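Long-range contacts in polyketide synthase PksR (Bacillus subtilis, PDB 4U3V), which takes part in making the antibiotic polyketide bacillaene, this chain being its double-hotdog enoyl-isomerase domain: residues A[185-190]-A[244-249]; A[205-210]-A[276-281]; A[149-154]-A[174-179]; A[75-80]-A[233-238]. One frame throughout, in Å; residues are numbered along the deposited sequence.

Interaction 1 of 4, residues A[185-190]-A[244-249]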
loop_
_atom_site.group_PDB
_atom_site.type_symbol
_atom_site.label_atom_id
_atom_site.label_comp_id
_atom_site.label_asym_id
_atom_site.label_seq_id
_atom_site.Cartn_x
_atom_site.Cartn_y
_atom_site.Cartn_z
ATOM N N LEU A 185 -1.887 16.181 1.470
ATOM C CA LEU A 185 -0.500 16.091 1.004
ATOM C C LEU A 185 0.336 15.712 2.221
ATOM O O LEU A 185 0.208 16.307 3.284
ATOM C CB LEU A 185 -0.025 17.439 0.403
ATOM C CG LEU A 185 1.485 17.557 0.164
ATOM C CD1 LEU A 185 1.814 16.845 -1.119
ATOM C CD2 LEU A 185 1.859 19.053 0.097
ATOM N N ALA A 186 1.027 14.580 2.135
ATOM C CA ALA A 186 1.755 14.040 3.277
ATOM C C ALA A 186 3.245 14.008 2.925
ATOM O O ALA A 186 3.619 13.602 1.813
ATOM C CB ALA A 186 1.276 12.620 3.599
ATOM N N LYS A 187 4.084 14.456 3.848
ATOM C CA LYS A 187 5.509 14.130 3.734
ATOM C C LYS A 187 5.796 12.910 4.595
ATOM O O LYS A 187 5.366 12.848 5.753
ATOM C CB LYS A 187 6.376 15.307 4.190
ATOM C CG LYS A 187 7.817 15.161 3.721
ATOM C CD LYS A 187 8.683 16.295 4.232
ATOM C CE LYS A 187 10.048 16.274 3.557
ATOM N NZ LYS A 187 10.844 17.384 4.147
ATOM N N ILE A 188 6.494 11.930 4.027
ATOM C CA ILE A 188 6.845 10.743 4.773
ATOM C C ILE A 188 8.343 10.492 4.832
ATOM O O ILE A 188 9.102 11.016 4.031
ATOM C CB ILE A 188 6.093 9.496 4.245
ATOM C CG1 ILE A 188 6.655 9.014 2.897
ATOM C CG2 ILE A 188 4.596 9.826 4.131
ATOM C CD1 ILE A 188 5.846 7.858 2.298
ATOM N N ARG A 189 8.744 9.670 5.789
ATOM C CA ARG A 189 10.107 9.171 5.837
ATOM C C ARG A 189 10.097 7.643 5.771
ATOM O O ARG A 189 9.537 6.990 6.657
ATOM C CB ARG A 189 10.790 9.688 7.108
ATOM C CG ARG A 189 12.091 9.003 7.468
ATOM C CD ARG A 189 13.236 10.001 7.557
ATOM N NE ARG A 189 14.477 9.396 7.079
ATOM C CZ ARG A 189 15.219 9.878 6.085
ATOM N NH1 ARG A 189 14.895 11.021 5.497
ATOM N NH2 ARG A 189 16.309 9.231 5.702
ATOM N N LEU A 190 10.651 7.100 4.690
ATOM C CA LEU A 190 10.851 5.662 4.545
ATOM C C LEU A 190 12.258 5.268 5.008
ATOM O O LEU A 190 13.240 5.920 4.633
ATOM C CB LEU A 190 10.664 5.260 3.090
ATOM C CG LEU A 190 9.253 5.498 2.560
ATOM C CD1 LEU A 190 9.203 5.134 1.088
ATOM C CD2 LEU A 190 8.239 4.723 3.395
ATOM N N LYS A 244 13.469 5.662 -1.631
ATOM C CA LYS A 244 13.884 5.609 -0.234
ATOM C C LYS A 244 13.990 7.024 0.296
ATOM O O LYS A 244 14.070 7.966 -0.484
ATOM C CB LYS A 244 15.230 4.883 -0.097
ATOM C CG LYS A 244 15.650 4.622 1.345
ATOM C CD LYS A 244 17.163 4.502 1.491
ATOM C CE LYS A 244 17.891 5.742 0.979
ATOM N NZ LYS A 244 18.112 6.781 2.026
ATOM N N GLY A 245 13.945 7.172 1.616
ATOM C CA GLY A 245 14.200 8.459 2.252
ATOM C C GLY A 245 12.934 9.290 2.282
ATOM O O GLY A 245 11.833 8.749 2.454
ATOM N N ASP A 246 13.081 10.601 2.128
ATOM C CA ASP A 246 11.940 11.500 2.199
ATOM C C ASP A 246 11.202 11.527 0.876
ATOM O O ASP A 246 11.817 11.569 -0.194
ATOM C CB ASP A 246 12.383 12.912 2.573
ATOM C CG ASP A 246 12.830 13.022 4.014
ATOM O OD1 ASP A 246 12.753 12.014 4.758
ATOM O OD2 ASP A 246 13.242 14.132 4.408
ATOM N N CYS A 247 9.877 11.531 0.949
ATOM C CA CYS A 247 9.093 11.782 -0.218
ATOM C C CYS A 247 7.693 12.227 0.203
ATOM O O CYS A 247 7.401 12.347 1.402
ATOM C CB CYS A 247 9.017 10.545 -1.108
ATOM S SG CYS A 247 8.304 9.097 -0.297
ATOM N N TRP A 248 6.927 12.639 -0.797
ATOM C CA TRP A 248 5.605 13.214 -0.566
ATOM C C TRP A 248 4.536 12.349 -1.198
ATOM O O TRP A 248 4.784 11.660 -2.179
ATOM C CB TRP A 248 5.537 14.594 -1.202
ATOM C CG TRP A 248 6.471 15.594 -0.578
ATOM C CD1 TRP A 248 7.833 15.776 -0.861
ATOM C CD2 TRP A 248 6.161 16.586 0.445
ATOM N NE1 TRP A 248 8.366 16.760 -0.074
ATOM C CE2 TRP A 248 7.421 17.300 0.722
ATOM C CE3 TRP A 248 5.035 16.908 1.184
ATOM C CZ2 TRP A 248 7.494 18.342 1.645
ATOM C CZ3 TRP A 248 5.104 18.000 2.065
ATOM C CH2 TRP A 248 6.311 18.693 2.295
ATOM N N LEU A 249 3.345 12.349 -0.598
ATOM C CA LEU A 249 2.179 11.659 -1.220
ATOM C C LEU A 249 1.123 12.754 -1.426
ATOM O O LEU A 249 0.751 13.417 -0.457
ATOM C CB LEU A 249 1.607 10.599 -0.252
ATOM C CG LEU A 249 2.574 9.581 0.346
ATOM C CD1 LEU A 249 1.815 8.650 1.312
ATOM C CD2 LEU A 249 3.140 8.804 -0.832
#
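Lys187 crosses one face of the Trp248 indole obliquely, and its atoms can be followed across the ring one by one. CB of Lys187 sits over the six-membered ring, 3.6 Å from the centroid of that Trp248 ring, which fits a CH-pi contact. CG of Lys187 comes next, above the middle of the indole and nearest CE2 of Trp248 and Cys247 O, and Lys187 CD lies 3.5 Å from CZ2 of Trp248. CE is still beside CZ2 and NE1 of Trp248 while it approaches Asp246 OD2, and Lys187 NZ ends 4.0 Å from Asp246 OD2, beyond salt-bridge range though the charges are opposite. This path needs a stretched chain: CG stands opposite the backbone N (chi1 -164°) and the chain stays extended beyond it. Leu185 adds its CG at 3.8 Å from CE3 of Trp248, oblique to the ring.

The backbones beneath are antiparallel neighbours in the C-terminal hotdog, where strands 183-190 and 247-257 pair with Ala186 opposite Leu249 and Ile188 opposite Cys247. The bond from Ile188 N to Cys247 O, 2.8 Å long, is almost straight. On the side away from Trp248, Ile188 CG1 packs 3.6 Å from Cys247 SG, and this face turns toward helix 205-219 through Ser210. Farther along, Arg189 NH1 and Asp246 OD1 form a salt bridge modelled too short and too bent for its exact geometry to be trusted; Gly245 CA lies over one guanidinium face.

Interaction 2 of 4, residues A[205-210]-A[276-281]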
loop_
_atom_site.group_PDB
_atom_site.type_symbol
_atom_site.label_atom_id
_atom_site.label_comp_id
_atom_site.label_asym_id
_atom_site.label_seq_id
_atom_site.Cartn_x
_atom_site.Cartn_y
_atom_site.Cartn_z
ATOM N N PRO A 205 6.091 -2.040 1.295
ATOM C CA PRO A 205 4.725 -1.970 1.843
ATOM C C PRO A 205 4.545 -0.763 2.725
ATOM O O PRO A 205 3.411 -0.291 2.896
ATOM C CB PRO A 205 4.586 -3.246 2.684
ATOM C CG PRO A 205 5.908 -3.897 2.681
ATOM C CD PRO A 205 6.788 -3.291 1.640
ATOM N N LEU A 206 5.634 -0.226 3.281
ATOM C CA LEU A 206 5.470 1.002 4.059
ATOM C C LEU A 206 5.035 2.178 3.204
ATOM O O LEU A 206 4.387 3.084 3.730
ATOM C CB LEU A 206 6.729 1.384 4.856
ATOM C CG LEU A 206 7.230 0.329 5.862
ATOM C CD1 LEU A 206 8.489 0.839 6.562
ATOM C CD2 LEU A 206 6.154 -0.038 6.875
ATOM N N MET A 207 5.292 2.126 1.898
ATOM C CA MET A 207 4.880 3.239 1.014
ATOM C C MET A 207 3.361 3.192 0.844
ATOM O O MET A 207 2.608 4.155 1.156
ATOM C CB MET A 207 5.557 3.064 -0.350
ATOM C CG MET A 207 5.016 3.972 -1.439
ATOM S SD MET A 207 5.696 5.606 -1.127
ATOM C CE MET A 207 7.264 5.307 -1.951
ATOM N N THR A 208 2.881 2.018 0.487
ATOM C CA THR A 208 1.439 1.846 0.320
ATOM C C THR A 208 0.702 2.054 1.620
ATOM O O THR A 208 -0.351 2.687 1.682
ATOM C CB THR A 208 1.193 0.416 -0.221
ATOM O OG1 THR A 208 1.967 0.249 -1.421
ATOM C CG2 THR A 208 -0.285 0.174 -0.473
ATOM N N ASN A 209 1.255 1.574 2.719
ATOM C CA ASN A 209 0.549 1.765 3.945
ATOM C C ASN A 209 0.519 3.258 4.360
ATOM O O ASN A 209 -0.420 3.677 5.023
ATOM C CB ASN A 209 1.180 0.913 5.060
ATOM C CG ASN A 209 0.295 0.835 6.277
ATOM O OD1 ASN A 209 -0.729 0.151 6.254
ATOM N ND2 ASN A 209 0.666 1.573 7.364
ATOM N N SER A 210 1.577 4.016 4.039
ATOM C CA SER A 210 1.608 5.428 4.382
ATOM C C SER A 210 0.474 6.137 3.671
ATOM O O SER A 210 -0.151 7.053 4.246
ATOM C CB SER A 210 2.946 6.050 3.978
ATOM O OG SER A 210 3.943 5.490 4.825
ATOM N N LEU A 276 5.874 7.133 -8.519
ATOM C CA LEU A 276 4.996 5.982 -8.371
ATOM C C LEU A 276 3.565 6.540 -8.330
ATOM O O LEU A 276 3.370 7.621 -7.752
ATOM C CB LEU A 276 5.327 5.310 -7.029
ATOM C CG LEU A 276 4.401 4.231 -6.471
ATOM C CD1 LEU A 276 4.342 3.050 -7.413
ATOM C CD2 LEU A 276 4.921 3.766 -5.095
ATOM N N HIS A 277 2.659 5.902 -9.061
ATOM C CA HIS A 277 1.244 6.327 -9.159
ATOM C C HIS A 277 0.360 5.207 -8.693
ATOM O O HIS A 277 0.466 4.068 -9.168
ATOM C CB HIS A 277 0.812 6.697 -10.588
ATOM C CG HIS A 277 1.723 7.693 -11.294
ATOM N ND1 HIS A 277 1.984 7.614 -12.628
ATOM C CD2 HIS A 277 2.450 8.791 -10.817
ATOM C CE1 HIS A 277 2.877 8.572 -12.963
ATOM N NE2 HIS A 277 3.114 9.328 -11.877
ATOM N N TYR A 278 -0.599 5.537 -7.827
ATOM C CA TYR A 278 -1.736 4.638 -7.578
ATOM C C TYR A 278 -3.014 5.304 -8.062
ATOM O O TYR A 278 -3.196 6.491 -7.853
ATOM C CB TYR A 278 -1.952 4.428 -6.070
ATOM C CG TYR A 278 -0.755 3.911 -5.295
ATOM C CD1 TYR A 278 -0.706 2.574 -4.866
ATOM C CD2 TYR A 278 0.250 4.762 -4.890
ATOM C CE1 TYR A 278 0.331 2.118 -4.077
ATOM C CE2 TYR A 278 1.285 4.321 -4.067
ATOM C CZ TYR A 278 1.342 2.992 -3.689
ATOM O OH TYR A 278 2.359 2.557 -2.854
ATOM N N SER A 279 -3.931 4.523 -8.586
ATOM C CA SER A 279 -5.223 5.055 -8.982
ATOM C C SER A 279 -6.338 4.132 -8.483
ATOM O O SER A 279 -6.188 2.895 -8.439
ATOM C CB SER A 279 -5.239 5.301 -10.512
ATOM O OG SER A 279 -6.047 4.356 -11.171
ATOM N N GLY A 280 -7.432 4.710 -7.978
ATOM C CA GLY A 280 -8.497 3.888 -7.411
ATOM C C GLY A 280 -8.029 3.048 -6.235
ATOM O O GLY A 280 -8.347 1.857 -6.131
ATOM N N TYR A 281 -7.297 3.696 -5.331
ATOM C CA TYR A 281 -7.010 3.135 -4.023
ATOM C C TYR A 281 -8.306 3.145 -3.214
ATOM O O TYR A 281 -8.858 4.225 -2.892
ATOM C CB TYR A 281 -5.944 4.034 -3.396
ATOM C CG TYR A 281 -5.193 3.467 -2.212
ATOM C CD1 TYR A 281 -3.787 3.266 -2.305
ATOM C CD2 TYR A 281 -5.817 3.275 -0.992
ATOM C CE1 TYR A 281 -3.068 2.783 -1.213
ATOM C CE2 TYR A 281 -5.091 2.770 0.100
ATOM C CZ TYR A 281 -3.723 2.568 -0.022
ATOM O OH TYR A 281 -2.997 2.060 1.047
#
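Thr208 on helix 205-219 meets Tyr278 and Tyr281 of strand 274-283, joining the helix of the C-terminal hotdog to the sheet wrapped around it. The short axes approach no closer than 11.3 Å, at 46° to each other, so long side chains span the gap.

Two hydrogen bonds provide the polar part. Thr208 OG1 and Tyr278 OH are 2.7 Å apart, and either hydroxyl could be the donor. Tyr281 OH donates to the backbone carbonyl Thr208 O at 2.8 Å, approaching from above the carbonyl plane. The threonine oxygen lies near the plane of the Tyr278 ring, so the meeting is at the ring edge; the same holds for Thr208 O and the ring of Tyr281. One helical residue thus engages both phenols, with its side chain and its carbonyl.

Packing contacts flank these bonds. Met207 CG, placed anti to the backbone N (chi1 168°), touches Leu276 CD2 at 3.7 Å, the two side chains reaching toward each other tip to tip. Met207 CG also lies 3.3 Å from Tyr278 OH, a close but non-bonded approach at that ring's edge. Outside this pair the methionine packs on Ile188, Leu190 and Val267.

On the strand, Gly280 and Tyr281 form a G1 beta bulge against strand 260-268, with Gly280 at positive phi (61°). The threonine methyl finishes the contact, CG2 of Thr208 resting 3.6 Å from Tyr281 OH.

Interaction 3 of 4, residues A[149-154]-A[174-179]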
loop_
_atom_site.group_PDB
_atom_site.type_symbol
_atom_site.label_atom_id
_atom_site.label_comp_id
_atom_site.label_asym_id
_atom_site.label_seq_id
_atom_site.Cartn_x
_atom_site.Cartn_y
_atom_site.Cartn_z
ATOM N N LEU A 149 -3.376 24.433 0.944
ATOM C CA LEU A 149 -3.883 23.482 1.942
ATOM C C LEU A 149 -3.618 23.979 3.355
ATOM O O LEU A 149 -2.868 24.931 3.549
ATOM C CB LEU A 149 -3.227 22.085 1.724
ATOM C CG LEU A 149 -3.386 21.571 0.292
ATOM C CD1 LEU A 149 -2.602 20.282 0.111
ATOM C CD2 LEU A 149 -4.863 21.330 0.002
ATOM N N THR A 150 -4.296 23.389 4.335
ATOM C CA THR A 150 -4.110 23.738 5.736
ATOM C C THR A 150 -3.162 22.738 6.383
ATOM O O THR A 150 -3.449 21.533 6.428
ATOM C CB THR A 150 -5.452 23.733 6.504
ATOM O OG1 THR A 150 -6.359 24.667 5.906
ATOM C CG2 THR A 150 -5.254 24.096 7.966
ATOM N N LYS A 151 -2.051 23.239 6.914
ATOM C CA LYS A 151 -1.143 22.402 7.716
ATOM C C LYS A 151 -1.805 21.880 8.983
ATOM O O LYS A 151 -2.488 22.613 9.708
ATOM C CB LYS A 151 0.135 23.168 8.076
ATOM C CG LYS A 151 1.146 22.323 8.827
ATOM C CD LYS A 151 2.402 23.129 9.153
ATOM C CE LYS A 151 3.529 22.226 9.618
ATOM N NZ LYS A 151 3.820 21.211 8.576
ATOM N N LEU A 152 -1.630 20.588 9.242
ATOM C CA LEU A 152 -2.186 19.947 10.426
ATOM C C LEU A 152 -1.084 19.783 11.474
ATOM O O LEU A 152 0.090 19.728 11.138
ATOM C CB LEU A 152 -2.746 18.558 10.082
ATOM C CG LEU A 152 -3.761 18.602 8.933
ATOM C CD1 LEU A 152 -4.306 17.191 8.717
ATOM C CD2 LEU A 152 -4.896 19.555 9.275
ATOM N N HIS A 153 -1.486 19.780 12.732
ATOM C CA HIS A 153 -0.566 19.665 13.860
ATOM C C HIS A 153 -0.982 18.474 14.678
ATOM O O HIS A 153 -2.041 17.885 14.435
ATOM C CB HIS A 153 -0.654 20.935 14.713
ATOM C CG HIS A 153 -0.348 22.194 13.942
ATOM N ND1 HIS A 153 0.912 22.549 13.614
ATOM C CD2 HIS A 153 -1.191 23.103 13.309
ATOM C CE1 HIS A 153 0.878 23.648 12.840
ATOM N NE2 HIS A 153 -0.411 23.985 12.654
ATOM N N HIS A 154 -0.157 18.097 15.653
ATOM C CA HIS A 154 -0.397 16.872 16.410
ATOM C C HIS A 154 -0.579 15.702 15.474
ATOM O O HIS A 154 -1.617 15.024 15.509
ATOM C CB HIS A 154 -1.613 17.041 17.306
ATOM C CG HIS A 154 -1.589 18.315 18.121
ATOM N ND1 HIS A 154 -0.558 18.634 18.932
ATOM C CD2 HIS A 154 -2.471 19.391 18.165
ATOM C CE1 HIS A 154 -0.773 19.844 19.475
ATOM N NE2 HIS A 154 -1.949 20.304 19.013
ATOM N N ILE A 174 4.754 9.196 8.855
ATOM C CA ILE A 174 4.295 10.499 8.345
ATOM C C ILE A 174 4.929 11.603 9.196
ATOM O O ILE A 174 4.867 11.549 10.421
ATOM C CB ILE A 174 2.787 10.614 8.478
ATOM C CG1 ILE A 174 2.144 9.648 7.474
ATOM C CG2 ILE A 174 2.321 12.063 8.224
ATOM C CD1 ILE A 174 0.669 9.441 7.702
ATOM N N THR A 175 5.524 12.595 8.545
ATOM C CA THR A 175 6.102 13.744 9.282
ATOM C C THR A 175 5.324 15.046 9.142
ATOM O O THR A 175 5.386 15.908 10.034
ATOM C CB THR A 175 7.569 13.995 8.879
ATOM O OG1 THR A 175 7.639 14.339 7.480
ATOM C CG2 THR A 175 8.384 12.728 9.114
ATOM N N HIS A 176 4.659 15.234 8.006
ATOM C CA HIS A 176 3.853 16.447 7.808
ATOM C C HIS A 176 2.592 16.112 7.051
ATOM O O HIS A 176 2.625 15.267 6.164
ATOM C CB HIS A 176 4.633 17.469 6.992
ATOM C CG HIS A 176 5.971 17.841 7.587
ATOM N ND1 HIS A 176 7.054 17.046 7.485
ATOM C CD2 HIS A 176 6.393 19.001 8.242
ATOM C CE1 HIS A 176 8.110 17.647 8.069
ATOM N NE2 HIS A 176 7.707 18.847 8.528
ATOM N N LEU A 177 1.511 16.832 7.349
ATOM C CA LEU A 177 0.237 16.719 6.599
ATOM C C LEU A 177 -0.315 18.108 6.284
ATOM O O LEU A 177 -0.403 18.950 7.171
ATOM C CB LEU A 177 -0.793 16.019 7.464
ATOM C CG LEU A 177 -0.453 14.544 7.726
ATOM C CD1 LEU A 177 -1.421 14.015 8.754
ATOM C CD2 LEU A 177 -0.618 13.777 6.421
ATOM N N TYR A 178 -0.830 18.273 5.078
ATOM C CA TYR A 178 -1.576 19.476 4.702
ATOM C C TYR A 178 -2.842 19.024 3.980
ATOM O O TYR A 178 -2.758 18.248 3.040
ATOM C CB TYR A 178 -0.745 20.305 3.741
ATOM C CG TYR A 178 0.649 20.590 4.257
ATOM C CD1 TYR A 178 0.961 21.829 4.830
ATOM C CD2 TYR A 178 1.664 19.650 4.103
ATOM C CE1 TYR A 178 2.248 22.091 5.278
ATOM C CE2 TYR A 178 2.964 19.920 4.505
ATOM C CZ TYR A 178 3.248 21.130 5.112
ATOM O OH TYR A 178 4.547 21.380 5.545
ATOM N N ARG A 179 -3.987 19.580 4.349
ATOM C CA ARG A 179 -5.275 18.973 4.011
ATOM C C ARG A 179 -6.263 19.993 3.502
ATOM O O ARG A 179 -6.226 21.145 3.938
ATOM C CB ARG A 179 -5.860 18.350 5.270
ATOM C CG ARG A 179 -7.131 17.531 5.045
ATOM C CD ARG A 179 -7.500 16.791 6.337
ATOM N NE ARG A 179 -7.953 17.719 7.392
ATOM C CZ ARG A 179 -8.158 17.370 8.663
ATOM N NH1 ARG A 179 -8.030 16.104 9.059
ATOM N NH2 ARG A 179 -8.551 18.283 9.551
HETATM O O HOH W 1 -7.543 23.776 3.688
HETATM O O HOH W 2 2.215 18.744 9.493
#
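Leu152 lays its methyls against the flat guanidinium of Arg179, an apolar cover on a charged group: CD1 of Leu152 stands 3.7 Å above the guanidinium plane of Arg179, offset toward its rim, and CD2 of Leu152 also touches, 3.9 Å from NH2 of Arg179. The two side chains meet at about a right angle. The charged end of Arg179 is held from outside the pair by Ser217 O and a salt bridge to Glu220.

Lys151 and Tyr178 run side by side in the same direction. CB and CG of Lys151 follow the CD1-CE1 side of the phenol, with CB of Lys151 3.6 Å from CD1 of Tyr178. A turn at chi4 (57°) after an otherwise extended chain brings Lys151 NZ 3.1 Å from Tyr178 OH, a weak hydrogen bond, and near the plane of the His176 ring at its edge. A water accepts from this NZ and from Leu177 N and donates to Leu152 O, so it links the lysine tip to both backbones.

The backbone evidence for pairing is brief. Thr150 and Arg179 exchange two hydrogen bonds, and Leu152 N donates to Leu177 O at 2.9 Å. A second water joins Thr150 OG1 to Arg179 O.

Strand 150-151 is the outermost strand on this side within the chain, added antiparallel to strand 174-180, whose other side is occupied by strand 183-190; Leu149 reaches Leu185 there, while Leu177 packs on Ser217 of helix 205-219.

Interaction 4 of 4, residues A[75-80]-A[233-238]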
loop_
_atom_site.group_PDB
_atom_site.type_symbol
_atom_site.label_atom_id
_atom_site.label_comp_id
_atom_site.label_asym_id
_atom_site.label_seq_id
_atom_site.Cartn_x
_atom_site.Cartn_y
_atom_site.Cartn_z
ATOM N N SER A 75 9.946 -0.882 -15.561
ATOM C CA SER A 75 8.695 -0.311 -15.103
ATOM C C SER A 75 7.566 -1.229 -15.520
ATOM O O SER A 75 7.727 -2.053 -16.421
ATOM C CB SER A 75 8.510 1.092 -15.698
ATOM O OG SER A 75 8.098 1.005 -17.052
ATOM N N GLY A 76 6.423 -1.117 -14.842
ATOM C CA GLY A 76 5.286 -1.968 -15.101
ATOM C C GLY A 76 4.011 -1.422 -14.484
ATOM O O GLY A 76 4.009 -0.300 -13.921
ATOM N N ARG A 77 2.955 -2.228 -14.564
ATOM C CA ARG A 77 1.649 -1.923 -13.989
ATOM C C ARG A 77 1.127 -3.115 -13.215
ATOM O O ARG A 77 1.212 -4.256 -13.678
ATOM C CB ARG A 77 0.616 -1.611 -15.080
ATOM C CG ARG A 77 1.068 -0.589 -16.104
ATOM C CD ARG A 77 0.830 0.834 -15.627
ATOM N NE ARG A 77 1.413 1.799 -16.558
ATOM C CZ ARG A 77 0.898 2.091 -17.749
ATOM N NH1 ARG A 77 -0.238 1.524 -18.133
ATOM N NH2 ARG A 77 1.513 2.957 -18.554
ATOM N N ILE A 78 0.478 -2.841 -12.080
ATOM C CA ILE A 78 -0.476 -3.781 -11.506
ATOM C C ILE A 78 -1.882 -3.251 -11.773
ATOM O O ILE A 78 -2.094 -2.056 -11.691
ATOM C CB ILE A 78 -0.307 -3.853 -9.962
ATOM C CG1 ILE A 78 1.160 -4.070 -9.565
ATOM C CG2 ILE A 78 -1.276 -4.857 -9.360
ATOM C CD1 ILE A 78 1.775 -5.324 -10.154
ATOM N N SER A 79 -2.838 -4.132 -12.056
ATOM C CA SER A 79 -4.240 -3.707 -12.254
ATOM C C SER A 79 -5.181 -4.565 -11.450
ATOM O O SER A 79 -4.940 -5.767 -11.271
ATOM C CB SER A 79 -4.628 -3.808 -13.742
ATOM O OG SER A 79 -3.625 -3.241 -14.568
ATOM N N LYS A 80 -6.300 -3.972 -11.019
ATOM C CA LYS A 80 -7.428 -4.692 -10.450
ATOM C C LYS A 80 -7.027 -5.554 -9.248
ATOM O O LYS A 80 -7.456 -6.704 -9.098
ATOM C CB LYS A 80 -8.175 -5.525 -11.499
ATOM C CG LYS A 80 -8.452 -4.730 -12.761
ATOM C CD LYS A 80 -9.543 -5.365 -13.601
ATOM C CE LYS A 80 -9.902 -4.447 -14.765
ATOM N NZ LYS A 80 -10.702 -5.172 -15.797
ATOM N N ILE A 233 -6.702 -1.875 -4.916
ATOM C CA ILE A 233 -6.129 -0.769 -5.695
ATOM C C ILE A 233 -6.380 -1.035 -7.192
ATOM O O ILE A 233 -5.935 -2.038 -7.735
ATOM C CB ILE A 233 -4.610 -0.611 -5.425
ATOM C CG1 ILE A 233 -4.337 -0.566 -3.913
ATOM C CG2 ILE A 233 -4.051 0.593 -6.210
ATOM C CD1 ILE A 233 -2.852 -0.497 -3.555
ATOM N N ASN A 234 -7.073 -0.131 -7.878
ATOM C CA ASN A 234 -7.401 -0.343 -9.304
ATOM C C ASN A 234 -6.207 -0.356 -10.273
ATOM O O ASN A 234 -6.196 -1.126 -11.259
ATOM C CB ASN A 234 -8.434 0.697 -9.775
ATOM C CG ASN A 234 -9.814 0.478 -9.171
ATOM O OD1 ASN A 234 -10.127 -0.600 -8.671
ATOM N ND2 ASN A 234 -10.659 1.505 -9.246
ATOM N N ASP A 235 -5.190 0.446 -9.971
ATOM C CA ASP A 235 -3.992 0.537 -10.803
ATOM C C ASP A 235 -2.786 1.011 -10.008
ATOM O O ASP A 235 -2.849 2.000 -9.258
ATOM C CB ASP A 235 -4.241 1.438 -12.020
ATOM C CG ASP A 235 -3.193 1.250 -13.120
ATOM O OD1 ASP A 235 -3.128 0.153 -13.726
ATOM O OD2 ASP A 235 -2.433 2.207 -13.385
ATOM N N ILE A 236 -1.629 0.395 -10.253
ATOM C CA ILE A 236 -0.390 0.939 -9.760
ATOM C C ILE A 236 0.558 1.045 -10.932
ATOM O O ILE A 236 0.664 0.096 -11.701
ATOM C CB ILE A 236 0.260 -0.005 -8.712
ATOM C CG1 ILE A 236 -0.803 -0.466 -7.700
ATOM C CG2 ILE A 236 1.494 0.668 -8.097
ATOM C CD1 ILE A 236 -0.263 -1.381 -6.601
ATOM N N GLN A 237 1.211 2.186 -11.084
ATOM C CA GLN A 237 2.283 2.319 -12.088
ATOM C C GLN A 237 3.584 2.557 -11.396
ATOM O O GLN A 237 3.715 3.502 -10.638
ATOM C CB GLN A 237 2.016 3.527 -13.022
ATOM C CG GLN A 237 0.614 3.583 -13.606
ATOM C CD GLN A 237 0.447 4.766 -14.555
ATOM O OE1 GLN A 237 1.137 5.779 -14.428
ATOM N NE2 GLN A 237 -0.510 4.668 -15.456
ATOM N N PHE A 238 4.586 1.720 -11.679
ATOM C CA PHE A 238 5.781 1.727 -10.872
ATOM C C PHE A 238 7.036 1.483 -11.732
ATOM O O PHE A 238 6.926 1.003 -12.854
ATOM C CB PHE A 238 5.665 0.610 -9.799
ATOM C CG PHE A 238 5.396 -0.740 -10.375
ATOM C CD1 PHE A 238 6.475 -1.542 -10.762
ATOM C CD2 PHE A 238 4.098 -1.184 -10.643
ATOM C CE1 PHE A 238 6.240 -2.753 -11.373
ATOM C CE2 PHE A 238 3.862 -2.430 -11.205
ATOM C CZ PHE A 238 4.957 -3.187 -11.636
#
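This is an antiparallel strand pairing at the seam of the double hotdog: strand 75-83 of the N-terminal hotdog lies against strand 230-239 of the C-terminal one. The short axes are 4.7 Å apart, their directions differ by 171°, and paired backbone bonds join Gly76 with Phe238 and Ile78 with Ile236. Lys80 N continues the series to Asn234 O.

Phe238 folds its ring back over the opposing backbone. Its CG takes the position between N and the carbonyl carbon (chi1 55°), which brings the ring over Gly76: Gly76 O lies 3.3 Å above the ring plane, toward the rim, and Gly76 CA makes a CH-pi contact 4.1 Å from the centroid of the Phe238 ring. Ile78 N is in the ring plane at the edge, and Ile78 CG1 touches CE2 of Phe238 at 3.6 Å, the two side chains crossing at about a right angle.

On the other face, Arg77 and Gln237 run alongside each other, with CD of Arg77 3.4 Å from CG of Gln237. Their guanidinium and amide planes are stacked, 26° apart. Both polar ends have partners beyond the pair: Arg77 NH2 bonds to Ser134 O, and Gln237 OE1 to His277 ND1.

Strands 121-132 and 274-283 flank the pair on its two outer edges, while helix 56-69 covers the Phe238 and Ile78 side through Ile63, with Phe66 edge-to-face against Phe238.

Interactions 1, 2 and 3 lie within the C-terminal hotdog, whereas interaction 4 joins it to the N-terminal hotdog. From the edge inward, strand 150-151 meets 174-180 (interaction 3), which neighbours 183-190, paired in turn with 247-257 (interaction 1); the centres of these two contacts are about 12 Å apart. Interaction 2 brings in helix 205-219, whose Met207 and Ser210 pack on Leu190 and Ile188, and strand 274-283, the neighbour of strand 230-239 in interaction 4. Interactions 2 and 4 have centres about 10 Å apart, against about 28 Å for 3 and 4. Along the chain, interaction 3 closes before 1 opens, while 1, 2 and 4 interleave, tying sequence-distant strands into one double-hotdog domain.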